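Local coordinates for protein N-acetylglucosaminidase (Paenibacillus barengoltzii, PDB 6INX) that probably hydrolyses glycosidic bonds of N-acetylglucosamine residues in glycans, a family 18 glycoside hydrolase activity, at residues L27-I32 / L177-L182; D62-L67 / H151-I156; D186-F191 / T205-R210. All blocks are in the same frame, centred on the assembly; numbering follows the deposited sequence.

Contacts 1 and 2 lie in the β-barrel, their centres about 7 Å apart, whereas contact 3 belongs to a partly buried loop at the subunit interface, its centre about 25 Å from that of contact 1 and about 32 Å from that of contact 2. Contact 1 spans the barrel interior between strands 29-38 and 179-183 and is fully buried; contact 2 joins the strands flanking 105-109 and is partly buried. Contact 2 is nested within the loop closed by contact 1, and contact 3 follows. The chemistry changes: an aromatic pair and one amide bond inside, a methyl over an indole face and leucine packing beside them, and a salt bridge with carbonyl and water bonds in the loop.

Contact 1. Residues L27-I32 / L177-L182; sequences LTHINI and LDFVQL
H29 and F179 meet from opposite walls of the barrel as an edge-to-face aromatic pair. The ring centroids are 5.2 Å apart and the planes nearly perpendicular, at 85°. It is the phenyl rim that does the touching: F179 CE1 comes within 3.6 Å of H29 NE2, and F179 CZ stands 3.9 Å above the imidazole plane, displaced toward the ring's rim. F179 reaches this position with CG lodged between its backbone N and carbonyl carbon (chi1 52°). At the edge of the imidazole, in its plane, T28 OG1 lies 2.8 Å from H29 ND1 in a hydrogen bond that should limit the ring's rotation about its bond to CB. T28 OG1 in turn accepts from the backbone N of V7.

One hydrogen bond crosses the same interior, two residues further along each strand. Q181 NE2 donates to N31 OD1 over 3.0 Å, and the N-H...O angle of 176° makes it almost straight. The acceptor lies in the plane of the glutamine amide, while the donor sits somewhat tilted from the asparagine carbonyl plane. The two amide planes are turned steeply against each other. Q181 spans the gap because its chain runs extended beyond CG, and the bond pairs two polar groups that are both buried.

The backbones themselves stay far apart, with 10.9 Å between the CA atoms of N31 and Q181: strands 29-38 and 179-183 face each other across the TIM barrel, so only side chains meet. Around them, W153 on strand 153-159 adds another edge-to-face partner to H29 and packs on F179, while Y10 on strand 6-12 touches both N31 and Q181, and L66 on strand 64-70 lies against N31.

Contact 2. Residues D62-L67 / H151-I156; sequences DLTILL and HYWLTI
T64 presses a methyl group squarely onto the indole of W153. T64 CG2 sits 3.6 Å from the centroid of the five-membered ring and only 7° off its normal, a CH-pi contact made directly over the face. The torsion about CA-CB sets CG2 anti to the backbone N and swings the hydroxyl beside that N, so T64 OG1 reaches only the neighbouring part of the indole, 3.8 Å from W153 CZ2. The opposite face is taken by H151 CD2, from two residues earlier in the chain, so that the indole is sandwiched between an imidazole carbon and the threonine methyl.

L66 crosses W153 at about a right angle and divides its branches between two partners. L66 CD2 rests 3.6 Å from W153 CB, at the root of the indole, and L66 CD1 lies 3.7 Å from T155 OG1. The latter approach is plain packing; the polar need of the T155 hydroxyl is met by a hydrogen bond to D107 OD1.

Strand 105-109, which carries D107, runs between the two strands and accounts for the 8.4 Å between the axes of 64-67 and 153-156. This layer of inward side chains from alternate strands is in keeping with the parallel (βα)8 barrel, and D107 belongs to the DxxDxDxE signature of family 18.

Contact 3. Residues D186-F191 / T205-R210; sequences DMRGGF and TGDLFR
The guanidinium of R188 meets the carboxylate of D207 with the two planes 44° apart. Two oxygens lie at the edge of the guanidinium and near its plane: the carbonyl O of F209 and a water. D207 OD2 comes in obliquely instead. It forms a salt bridge with R188 NE at 2.8 Å, but as a hydrogen bond this is weak, the N-H...O angle being only 119°. Better aligned is R188 NH2 to F209 O, 3.0 Å at 156°, although the donor stands well above the carbonyl plane. An extended chain from CG to NE carries the R188 head this far from its own segment.

Both segments belong to the loop between strand 179-183 and helix 213-222, a β-to-α connection of the barrel that here reaches the second subunit. D207 OD1 accepts from the backbone N of F209 at 3.0 Å, met from above the carboxylate plane, closing an Asx turn, and takes a hydrogen bond from the water at 2.7 Å; the same water is only weakly held by R188 NE. D207 OD2 and F209 O, two acceptors 3.1 Å apart, probably tolerate each other because the positive charge of R188 lies against both.

R210 NH1 bonds to D207 O at 2.8 Å, in the carbonyl plane, so R210 folds back over the turn, while its NE makes a salt bridge to D166 of the second subunit. R188 has further partners in the carbonyls of H197 and I211. F209 CB packs against R188 NE at 3.8 Å, and the ring then leads off to F209 of the second subunit.

Contact 1. Residues L27-I32 / L177-L182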
loop_
_atom_site.group_PDB
_atom_site.type_symbol
_atom_site.label_atom_id
_atom_site.label_comp_id
_atom_site.label_asym_id
_atom_site.label_seq_id
_atom_site.Cartn_x
_atom_site.Cartn_y
_atom_site.Cartn_z
ATOM N N LEU A 27 -20.256 -11.765 -25.299
ATOM C CA LEU A 27 -18.846 -11.440 -25.161
ATOM C C LEU A 27 -18.294 -10.883 -26.466
ATOM O O LEU A 27 -18.721 -11.262 -27.561
ATOM C CB LEU A 27 -18.062 -12.703 -24.793
ATOM C CG LEU A 27 -18.463 -13.370 -23.476
ATOM C CD1 LEU A 27 -17.856 -14.758 -23.364
ATOM C CD2 LEU A 27 -18.042 -12.503 -22.307
ATOM N N THR A 28 -17.337 -9.968 -26.344
ATOM C CA THR A 28 -16.529 -9.581 -27.491
ATOM C C THR A 28 -15.202 -10.314 -27.532
ATOM O O THR A 28 -14.659 -10.540 -28.619
ATOM C CB THR A 28 -16.283 -8.066 -27.511
ATOM O OG1 THR A 28 -15.480 -7.681 -26.387
ATOM C CG2 THR A 28 -17.599 -7.307 -27.454
ATOM N N HIS A 29 -14.694 -10.725 -26.372
ATOM C CA HIS A 29 -13.408 -11.397 -26.275
ATOM C C HIS A 29 -13.492 -12.505 -25.236
ATOM O O HIS A 29 -14.176 -12.374 -24.219
ATOM C CB HIS A 29 -12.310 -10.428 -25.803
ATOM C CG HIS A 29 -11.969 -9.363 -26.794
ATOM N ND1 HIS A 29 -12.814 -8.311 -27.073
ATOM C CD2 HIS A 29 -10.879 -9.193 -27.577
ATOM C CE1 HIS A 29 -12.251 -7.529 -27.978
ATOM N NE2 HIS A 29 -11.080 -8.044 -28.304
ATOM N N ILE A 30 -12.774 -13.588 -25.494
ATOM C CA ILE A 30 -12.500 -14.606 -24.489
ATOM C C ILE A 30 -10.992 -14.684 -24.324
ATOM O O ILE A 30 -10.262 -14.710 -25.318
ATOM C CB ILE A 30 -13.066 -15.974 -24.903
ATOM C CG1 ILE A 30 -14.586 -15.989 -24.756
ATOM C CG2 ILE A 30 -12.438 -17.092 -24.075
ATOM C CD1 ILE A 30 -15.216 -17.220 -25.386
ATOM N N ASN A 31 -10.526 -14.697 -23.069
ATOM C CA ASN A 31 -9.120 -14.926 -22.732
ATOM C C ASN A 31 -9.004 -16.336 -22.156
ATOM O O ASN A 31 -9.531 -16.615 -21.073
ATOM C CB ASN A 31 -8.640 -13.922 -21.689
ATOM C CG ASN A 31 -8.820 -12.482 -22.120
ATOM O OD1 ASN A 31 -9.249 -11.637 -21.321
ATOM N ND2 ASN A 31 -8.481 -12.181 -23.362
ATOM N N ILE A 32 -8.321 -17.226 -22.873
ATOM C CA ILE A 32 -8.232 -18.618 -22.437
ATOM C C ILE A 32 -7.091 -18.758 -21.435
ATOM O O ILE A 32 -5.939 -18.468 -21.756
ATOM C CB ILE A 32 -8.011 -19.549 -23.634
ATOM C CG1 ILE A 32 -9.173 -19.454 -24.615
ATOM C CG2 ILE A 32 -7.881 -20.986 -23.145
ATOM C CD1 ILE A 32 -8.971 -20.339 -25.833
ATOM N N LEU A 177 0.152 -2.805 -28.018
ATOM C CA LEU A 177 -0.986 -3.562 -27.518
ATOM C C LEU A 177 -2.299 -3.040 -28.084
ATOM O O LEU A 177 -2.480 -1.829 -28.254
ATOM C CB LEU A 177 -1.059 -3.452 -26.002
ATOM C CG LEU A 177 0.211 -3.878 -25.276
ATOM C CD1 LEU A 177 -0.011 -3.713 -23.787
ATOM C CD2 LEU A 177 0.585 -5.314 -25.650
ATOM N N ASP A 178 -3.222 -3.964 -28.352
ATOM C CA ASP A 178 -4.574 -3.559 -28.724
ATOM C C ASP A 178 -5.288 -2.910 -27.552
ATOM O O ASP A 178 -6.023 -1.931 -27.728
ATOM C CB ASP A 178 -5.369 -4.764 -29.220
ATOM C CG ASP A 178 -4.829 -5.320 -30.515
ATOM O OD1 ASP A 178 -5.293 -4.886 -31.588
ATOM O OD2 ASP A 178 -3.929 -6.170 -30.469
ATOM N N PHE A 179 -5.110 -3.461 -26.355
ATOM C CA PHE A 179 -5.576 -2.808 -25.142
ATOM C C PHE A 179 -4.812 -3.368 -23.951
ATOM O O PHE A 179 -4.081 -4.360 -24.061
ATOM C CB PHE A 179 -7.099 -2.891 -24.948
ATOM C CG PHE A 179 -7.677 -4.280 -25.038
ATOM C CD1 PHE A 179 -8.337 -4.690 -26.187
ATOM C CD2 PHE A 179 -7.620 -5.155 -23.965
ATOM C CE1 PHE A 179 -8.902 -5.952 -26.269
ATOM C CE2 PHE A 179 -8.184 -6.424 -24.044
ATOM C CZ PHE A 179 -8.825 -6.819 -25.197
ATOM N N VAL A 180 -4.961 -2.670 -22.822
ATOM C CA VAL A 180 -4.361 -3.023 -21.540
ATOM C C VAL A 180 -5.501 -3.364 -20.593
ATOM O O VAL A 180 -6.363 -2.520 -20.328
ATOM C CB VAL A 180 -3.547 -1.849 -20.975
ATOM C CG1 VAL A 180 -2.964 -2.201 -19.593
ATOM C CG2 VAL A 180 -2.464 -1.424 -21.950
ATOM N N GLN A 181 -5.504 -4.584 -20.061
ATOM C CA GLN A 181 -6.517 -4.985 -19.088
ATOM C C GLN A 181 -5.976 -4.720 -17.692
ATOM O O GLN A 181 -5.007 -5.355 -17.267
ATOM C CB GLN A 181 -6.850 -6.458 -19.258
ATOM C CG GLN A 181 -7.345 -6.792 -20.640
ATOM C CD GLN A 181 -7.473 -8.269 -20.834
ATOM O OE1 GLN A 181 -6.467 -8.982 -20.899
ATOM N NE2 GLN A 181 -8.705 -8.754 -20.911
ATOM N N LEU A 182 -6.597 -3.794 -16.973
ATOM C CA LEU A 182 -6.189 -3.509 -15.607
ATOM C C LEU A 182 -6.871 -4.502 -14.681
ATOM O O LEU A 182 -8.107 -4.567 -14.614
ATOM C CB LEU A 182 -6.539 -2.076 -15.204
ATOM C CG LEU A 182 -6.023 -0.959 -16.097
ATOM C CD1 LEU A 182 -6.410 0.387 -15.486
ATOM C CD2 LEU A 182 -4.523 -1.101 -16.270
#

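Contact 2. Residues D62-L67 / H151-I156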
loop_
_atom_site.group_PDB
_atom_site.type_symbol
_atom_site.label_atom_id
_atom_site.label_comp_id
_atom_site.label_asym_id
_atom_site.label_seq_id
_atom_site.Cartn_x
_atom_site.Cartn_y
_atom_site.Cartn_z
ATOM N N ASP A 62 -18.092 -12.524 -34.469
ATOM C CA ASP A 62 -17.491 -11.279 -34.011
ATOM C C ASP A 62 -16.589 -11.472 -32.796
ATOM O O ASP A 62 -15.962 -10.506 -32.346
ATOM C CB ASP A 62 -18.583 -10.256 -33.681
ATOM C CG ASP A 62 -19.318 -9.766 -34.917
ATOM O OD1 ASP A 62 -18.771 -9.902 -36.031
ATOM O OD2 ASP A 62 -20.442 -9.243 -34.773
ATOM N N LEU A 63 -16.516 -12.685 -32.260
ATOM C CA LEU A 63 -15.770 -12.951 -31.037
ATOM C C LEU A 63 -14.280 -13.045 -31.334
ATOM O O LEU A 63 -13.874 -13.699 -32.300
ATOM C CB LEU A 63 -16.260 -14.270 -30.442
ATOM C CG LEU A 63 -15.616 -14.806 -29.169
ATOM C CD1 LEU A 63 -15.943 -13.889 -28.004
ATOM C CD2 LEU A 63 -16.113 -16.216 -28.903
ATOM N N THR A 64 -13.464 -12.394 -30.500
ATOM C CA THR A 64 -12.009 -12.496 -30.569
ATOM C C THR A 64 -11.539 -13.416 -29.444
ATOM O O THR A 64 -11.888 -13.199 -28.279
ATOM C CB THR A 64 -11.378 -11.106 -30.417
ATOM O OG1 THR A 64 -11.829 -10.245 -31.471
ATOM C CG2 THR A 64 -9.853 -11.167 -30.449
ATOM N N ILE A 65 -10.763 -14.439 -29.790
ATOM C CA ILE A 65 -10.334 -15.461 -28.837
ATOM C C ILE A 65 -8.832 -15.336 -28.643
ATOM O O ILE A 65 -8.052 -15.580 -29.572
ATOM C CB ILE A 65 -10.721 -16.875 -29.293
ATOM C CG1 ILE A 65 -12.229 -16.965 -29.525
ATOM C CG2 ILE A 65 -10.288 -17.917 -28.260
ATOM C CD1 ILE A 65 -12.687 -18.353 -29.939
ATOM N N LEU A 66 -8.419 -14.975 -27.430
ATOM C CA LEU A 66 -7.009 -14.819 -27.096
ATOM C C LEU A 66 -6.542 -15.956 -26.195
ATOM O O LEU A 66 -7.307 -16.493 -25.384
ATOM C CB LEU A 66 -6.771 -13.490 -26.369
ATOM C CG LEU A 66 -7.342 -12.257 -27.080
ATOM C CD1 LEU A 66 -7.148 -11.007 -26.226
ATOM C CD2 LEU A 66 -6.716 -12.090 -28.458
ATOM N N LEU A 67 -5.276 -16.325 -26.340
ATOM C CA LEU A 67 -4.652 -17.241 -25.394
ATOM C C LEU A 67 -3.956 -16.406 -24.331
ATOM O O LEU A 67 -3.042 -15.636 -24.651
ATOM C CB LEU A 67 -3.623 -18.119 -26.101
ATOM C CG LEU A 67 -2.795 -19.012 -25.164
ATOM C CD1 LEU A 67 -3.644 -20.104 -24.503
ATOM C CD2 LEU A 67 -1.625 -19.633 -25.936
ATOM N N HIS A 151 -5.519 -9.350 -38.907
ATOM C CA HIS A 151 -4.916 -8.796 -37.702
ATOM C C HIS A 151 -4.804 -9.895 -36.658
ATOM O O HIS A 151 -5.719 -10.707 -36.496
ATOM C CB HIS A 151 -5.811 -7.690 -37.143
ATOM C CG HIS A 151 -5.243 -6.982 -35.948
ATOM N ND1 HIS A 151 -4.059 -6.274 -35.991
ATOM C CD2 HIS A 151 -5.718 -6.846 -34.686
ATOM C CE1 HIS A 151 -3.823 -5.745 -34.800
ATOM N NE2 HIS A 151 -4.817 -6.073 -33.995
ATOM N N TYR A 152 -3.677 -9.923 -35.956
ATOM C CA TYR A 152 -3.532 -10.735 -34.756
ATOM C C TYR A 152 -3.364 -9.785 -33.578
ATOM O O TYR A 152 -2.773 -8.712 -33.726
ATOM C CB TYR A 152 -2.332 -11.673 -34.863
ATOM C CG TYR A 152 -2.603 -12.871 -35.751
ATOM C CD1 TYR A 152 -3.515 -13.845 -35.375
ATOM C CD2 TYR A 152 -1.934 -13.030 -36.958
ATOM C CE1 TYR A 152 -3.774 -14.937 -36.188
ATOM C CE2 TYR A 152 -2.185 -14.115 -37.780
ATOM C CZ TYR A 152 -3.101 -15.068 -37.384
ATOM O OH TYR A 152 -3.347 -16.149 -38.198
ATOM N N TRP A 153 -3.923 -10.164 -32.432
ATOM C CA TRP A 153 -4.030 -9.304 -31.260
ATOM C C TRP A 153 -2.910 -9.577 -30.259
ATOM O O TRP A 153 -2.454 -10.711 -30.103
ATOM C CB TRP A 153 -5.368 -9.529 -30.551
ATOM C CG TRP A 153 -6.572 -9.125 -31.353
ATOM C CD1 TRP A 153 -6.982 -9.656 -32.545
ATOM C CD2 TRP A 153 -7.529 -8.121 -31.012
ATOM N NE1 TRP A 153 -8.133 -9.040 -32.966
ATOM C CE2 TRP A 153 -8.488 -8.090 -32.044
ATOM C CE3 TRP A 153 -7.671 -7.245 -29.933
ATOM C CZ2 TRP A 153 -9.570 -7.214 -32.032
ATOM C CZ3 TRP A 153 -8.740 -6.372 -29.924
ATOM C CH2 TRP A 153 -9.680 -6.367 -30.964
ATOM N N LEU A 154 -2.511 -8.524 -29.544
ATOM C CA LEU A 154 -1.608 -8.655 -28.405
ATOM C C LEU A 154 -2.123 -7.732 -27.316
ATOM O O LEU A 154 -2.292 -6.533 -27.549
ATOM C CB LEU A 154 -0.168 -8.282 -28.782
ATOM C CG LEU A 154 0.873 -8.495 -27.677
ATOM C CD1 LEU A 154 0.984 -9.976 -27.320
ATOM C CD2 LEU A 154 2.215 -7.925 -28.118
ATOM N N THR A 155 -2.403 -8.294 -26.143
ATOM C CA THR A 155 -2.849 -7.524 -24.992
ATOM C C THR A 155 -2.026 -7.966 -23.794
ATOM O O THR A 155 -1.243 -8.915 -23.876
ATOM C CB THR A 155 -4.345 -7.739 -24.708
ATOM O OG1 THR A 155 -4.565 -9.102 -24.340
ATOM C CG2 THR A 155 -5.201 -7.423 -25.938
ATOM N N ILE A 156 -2.196 -7.256 -22.673
ATOM C CA ILE A 156 -1.623 -7.676 -21.403
ATOM C C ILE A 156 -2.686 -7.545 -20.328
ATOM O O ILE A 156 -3.658 -6.803 -20.465
ATOM C CB ILE A 156 -0.365 -6.880 -20.976
ATOM C CG1 ILE A 156 -0.725 -5.413 -20.681
ATOM C CG2 ILE A 156 0.757 -7.038 -22.004
ATOM C CD1 ILE A 156 0.425 -4.605 -20.085
#

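Contact 3. Residues D186-F191 / T205-R210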
loop_
_atom_site.group_PDB
_atom_site.type_symbol
_atom_site.label_atom_id
_atom_site.label_comp_id
_atom_site.label_asym_id
_atom_site.label_seq_id
_atom_site.Cartn_x
_atom_site.Cartn_y
_atom_site.Cartn_z
ATOM N N ASP A 186 -8.421 -8.305 -6.594
ATOM C CA ASP A 186 -7.351 -8.666 -5.647
ATOM C C ASP A 186 -6.542 -7.437 -5.231
ATOM O O ASP A 186 -5.362 -7.549 -4.889
ATOM C CB ASP A 186 -6.388 -9.737 -6.187
ATOM C CG ASP A 186 -7.081 -10.998 -6.617
ATOM O OD1 ASP A 186 -8.128 -11.344 -6.040
ATOM O OD2 ASP A 186 -6.552 -11.655 -7.547
ATOM N N MET A 187 -7.159 -6.250 -5.278
ATOM C CA MET A 187 -6.408 -5.032 -4.974
ATOM C C MET A 187 -6.067 -4.943 -3.500
ATOM O O MET A 187 -5.102 -4.257 -3.130
ATOM C CB MET A 187 -7.174 -3.786 -5.420
ATOM C CG MET A 187 -7.209 -3.638 -6.951
ATOM S SD MET A 187 -7.938 -2.110 -7.562
ATOM C CE MET A 187 -9.669 -2.402 -7.165
ATOM N N ARG A 188 -6.862 -5.612 -2.673
ATOM C CA ARG A 188 -6.576 -5.916 -1.283
ATOM C C ARG A 188 -6.825 -7.405 -1.142
ATOM O O ARG A 188 -7.884 -7.895 -1.542
ATOM C CB ARG A 188 -7.528 -5.150 -0.367
ATOM C CG ARG A 188 -7.363 -3.647 -0.511
ATOM C CD ARG A 188 -8.522 -2.870 0.121
ATOM N NE ARG A 188 -8.291 -1.442 -0.066
ATOM C CZ ARG A 188 -8.446 -0.780 -1.213
ATOM N NH1 ARG A 188 -8.848 -1.411 -2.312
ATOM N NH2 ARG A 188 -8.161 0.516 -1.277
ATOM N N GLY A 189 -5.845 -8.127 -0.618
ATOM C CA GLY A 189 -5.942 -9.572 -0.605
ATOM C C GLY A 189 -4.847 -10.220 0.214
ATOM O O GLY A 189 -4.705 -9.925 1.402
ATOM N N GLY A 190 -4.034 -11.063 -0.423
ATOM C CA GLY A 190 -3.149 -11.952 0.314
ATOM C C GLY A 190 -1.938 -11.291 0.950
ATOM O O GLY A 190 -1.217 -11.964 1.698
ATOM N N PHE A 191 -1.695 -10.013 0.685
ATOM C CA PHE A 191 -0.553 -9.327 1.281
ATOM C C PHE A 191 -0.927 -8.377 2.412
ATOM O O PHE A 191 -0.032 -7.762 3.001
ATOM C CB PHE A 191 0.237 -8.565 0.212
ATOM C CG PHE A 191 0.854 -9.461 -0.825
ATOM C CD1 PHE A 191 1.876 -10.319 -0.480
ATOM C CD2 PHE A 191 0.385 -9.470 -2.130
ATOM C CE1 PHE A 191 2.451 -11.162 -1.427
ATOM C CE2 PHE A 191 0.955 -10.313 -3.075
ATOM C CZ PHE A 191 1.987 -11.155 -2.716
ATOM N N THR A 205 -13.107 6.700 2.141
ATOM C CA THR A 205 -12.533 7.431 3.264
ATOM C C THR A 205 -12.243 6.479 4.418
ATOM O O THR A 205 -13.035 5.586 4.731
ATOM C CB THR A 205 -13.475 8.563 3.717
ATOM O OG1 THR A 205 -12.850 9.334 4.757
ATOM C CG2 THR A 205 -14.790 8.018 4.258
ATOM N N GLY A 206 -11.084 6.663 5.047
ATOM C CA GLY A 206 -10.724 5.851 6.189
ATOM C C GLY A 206 -9.964 4.580 5.885
ATOM O O GLY A 206 -9.652 3.841 6.820
ATOM N N ASP A 207 -9.687 4.283 4.617
ATOM C CA ASP A 207 -8.885 3.127 4.221
ATOM C C ASP A 207 -7.416 3.537 4.149
ATOM O O ASP A 207 -7.076 4.483 3.438
ATOM C CB ASP A 207 -9.349 2.647 2.843
ATOM C CG ASP A 207 -8.809 1.274 2.483
ATOM O OD1 ASP A 207 -7.925 0.768 3.202
ATOM O OD2 ASP A 207 -9.267 0.707 1.461
ATOM N N LEU A 208 -6.544 2.823 4.878
ATOM C CA LEU A 208 -5.109 3.109 4.786
ATOM C C LEU A 208 -4.568 2.818 3.394
ATOM O O LEU A 208 -3.563 3.410 2.981
ATOM C CB LEU A 208 -4.323 2.282 5.812
ATOM C CG LEU A 208 -4.562 2.616 7.285
ATOM C CD1 LEU A 208 -3.770 1.658 8.171
ATOM C CD2 LEU A 208 -4.208 4.056 7.613
ATOM N N PHE A 209 -5.210 1.915 2.660
ATOM C CA PHE A 209 -4.825 1.571 1.300
ATOM C C PHE A 209 -5.711 2.369 0.356
ATOM O O PHE A 209 -6.922 2.465 0.577
ATOM C CB PHE A 209 -4.993 0.065 1.098
ATOM C CG PHE A 209 -4.078 -0.749 1.971
ATOM C CD1 PHE A 209 -2.822 -1.121 1.512
ATOM C CD2 PHE A 209 -4.454 -1.119 3.244
ATOM C CE1 PHE A 209 -1.964 -1.853 2.321
ATOM C CE2 PHE A 209 -3.595 -1.853 4.062
ATOM C CZ PHE A 209 -2.355 -2.223 3.586
ATOM N N ARG A 210 -5.106 2.998 -0.656
ATOM C CA ARG A 210 -5.785 4.043 -1.419
ATOM C C ARG A 210 -6.142 3.644 -2.849
ATOM O O ARG A 210 -6.634 4.488 -3.601
ATOM C CB ARG A 210 -4.976 5.345 -1.402
ATOM C CG ARG A 210 -4.533 5.792 0.001
ATOM C CD ARG A 210 -5.702 5.998 0.964
ATOM N NE ARG A 210 -6.570 7.090 0.551
ATOM C CZ ARG A 210 -7.840 7.213 0.924
ATOM N NH1 ARG A 210 -8.397 6.306 1.719
ATOM N NH2 ARG A 210 -8.552 8.243 0.478
HETATM O O HOH W 1 -7.921 -1.942 3.192
#